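Local coordinates for protein pyruvate carboxylase n-terminal domain (Aquifex aeolicus, PDB 1ULZ) that forms the biotin carboxylase subunit of a pyruvate carboxylase, a biotin-dependent enzyme component with an ATP-grasp domain, at residues Gln311-Ala315 with Ala316-Leu320. The protein carries 1 engineered substitution. Residues are numbered along the deposited sequence; the frame is centred on the assembly and turned at random.
Sequences QIKIA and AGEPL
The carbonyl oxygen of K313 takes two backbone N-H groups as helix 307-315 ends. E318 N hydrogen-bonds to K313 O at 3.0 Å, and A316 N adds a weak bond to it. A316 N also bonds to I312 O at 3.0 Å, so this N-H is shared between two carbonyls. G317 N reaches I314 O at 2.8 Å, from above the carbonyl plane. I314 O has a second partner: a water donates to it and to E318 O, bridging the last turn to the outgoing chain. G317 turns the chain with a positive phi of 101°. E318 CB sits 3.1 Å from K313 O, and its extended side chain crosses that of K313. With E318 CG beside its own backbone N (chi1 -69°), the carboxylate lies against the aliphatic part of K313, E318 CD to K313 CB 3.9 Å. The charges do not meet, as K313 NZ stays 5.4 Å from E318 OE1; K313 also makes a cation-pi contact with W310. I312 packs on helix 11-24. Beyond the turn, L320 N hydrogen-bonds to D215 OD1. The bonds of G317 and E318 back into the last turn form a Schellman motif, here closing a helix of the ATP-grasp region.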
loop_
_atom_site.group_PDB
_atom_site.type_symbol
_atom_site.label_atom_id
_atom_site.label_comp_id
_atom_site.label_asym_id
_atom_site.label_seq_id
_atom_site.Cartn_x
_atom_site.Cartn_y
_atom_site.Cartn_z
ATOM N N GLN A 311 -11.839 -15.591 2.398
ATOM C CA GLN A 311 -11.729 -16.925 2.982
ATOM C C GLN A 311 -12.703 -17.021 4.154
ATOM O O GLN A 311 -13.425 -18.006 4.306
ATOM C CB GLN A 311 -10.314 -17.180 3.524
ATOM C CG GLN A 311 -9.254 -17.557 2.505
ATOM C CD GLN A 311 -7.942 -17.964 3.172
ATOM O OE1 GLN A 311 -7.242 -17.130 3.750
ATOM N NE2 GLN A 311 -7.613 -19.255 3.105
ATOM N N ILE A 312 -12.706 -15.982 4.981
ATOM C CA ILE A 312 -13.562 -15.941 6.159
ATOM C C ILE A 312 -15.037 -15.789 5.805
ATOM O O ILE A 312 -15.883 -16.481 6.369
ATOM C CB ILE A 312 -13.125 -14.810 7.112
ATOM C CG1 ILE A 312 -11.653 -15.023 7.507
ATOM C CG2 ILE A 312 -13.992 -14.820 8.357
ATOM C CD1 ILE A 312 -10.987 -13.821 8.137
ATOM N N LYS A 313 -15.345 -14.895 4.871
ATOM C CA LYS A 313 -16.729 -14.697 4.453
ATOM C C LYS A 313 -17.281 -15.996 3.864
ATOM O O LYS A 313 -18.414 -16.378 4.136
ATOM C CB LYS A 313 -16.820 -13.577 3.410
ATOM C CG LYS A 313 -16.465 -12.203 3.954
ATOM C CD LYS A 313 -16.619 -11.108 2.907
ATOM C CE LYS A 313 -16.405 -9.737 3.551
ATOM N NZ LYS A 313 -16.441 -8.594 2.581
ATOM N N ILE A 314 -16.466 -16.675 3.063
ATOM C CA ILE A 314 -16.889 -17.925 2.440
ATOM C C ILE A 314 -17.115 -19.014 3.481
ATOM O O ILE A 314 -18.106 -19.743 3.421
ATOM C CB ILE A 314 -15.858 -18.397 1.404
ATOM C CG1 ILE A 314 -15.933 -17.490 0.174
ATOM C CG2 ILE A 314 -16.107 -19.855 1.031
ATOM C CD1 ILE A 314 -14.835 -17.712 -0.843
ATOM N N ALA A 315 -16.204 -19.115 4.442
ATOM C CA ALA A 315 -16.333 -20.110 5.498
ATOM C C ALA A 315 -17.603 -19.829 6.304
ATOM O O ALA A 315 -18.208 -20.739 6.863
ATOM C CB ALA A 315 -15.103 -20.076 6.412
ATOM N N ALA A 316 -18.000 -18.561 6.354
ATOM C CA ALA A 316 -19.196 -18.161 7.088
ATOM C C ALA A 316 -20.450 -18.541 6.304
ATOM O O ALA A 316 -21.562 -18.439 6.814
ATOM C CB ALA A 316 -19.179 -16.659 7.346
ATOM N N GLY A 317 -20.263 -18.966 5.058
ATOM C CA GLY A 317 -21.392 -19.362 4.237
ATOM C C GLY A 317 -21.822 -18.300 3.250
ATOM O O GLY A 317 -22.786 -18.479 2.516
ATOM N N GLU A 318 -21.103 -17.190 3.221
ATOM C CA GLU A 318 -21.442 -16.114 2.310
ATOM C C GLU A 318 -21.172 -16.481 0.857
ATOM O O GLU A 318 -20.299 -17.295 0.557
ATOM C CB GLU A 318 -20.664 -14.852 2.680
ATOM C CG GLU A 318 -21.109 -14.228 3.990
ATOM C CD GLU A 318 -20.567 -12.823 4.176
ATOM O OE1 GLU A 318 -20.531 -12.064 3.179
ATOM O OE2 GLU A 318 -20.193 -12.476 5.317
ATOM N N PRO A 319 -21.942 -15.894 -0.067
ATOM C CA PRO A 319 -21.767 -16.166 -1.489
ATOM C C PRO A 319 -20.664 -15.276 -2.050
ATOM O O PRO A 319 -20.552 -14.106 -1.671
ATOM C CB PRO A 319 -23.130 -15.809 -2.066
ATOM C CG PRO A 319 -23.515 -14.624 -1.245
ATOM C CD PRO A 319 -23.133 -15.058 0.164
ATOM N N LEU A 320 -19.846 -15.841 -2.933
ATOM C CA LEU A 320 -18.772 -15.088 -3.571
ATOM C C LEU A 320 -19.450 -14.197 -4.611
ATOM O O LEU A 320 -19.852 -14.665 -5.670
ATOM C CB LEU A 320 -17.784 -16.045 -4.247
ATOM C CG LEU A 320 -16.610 -15.415 -5.006
ATOM C CD1 LEU A 320 -15.854 -14.445 -4.102
ATOM C CD2 LEU A 320 -15.689 -16.516 -5.506
HETATM O O HOH W 1 -19.618 -19.824 1.027
#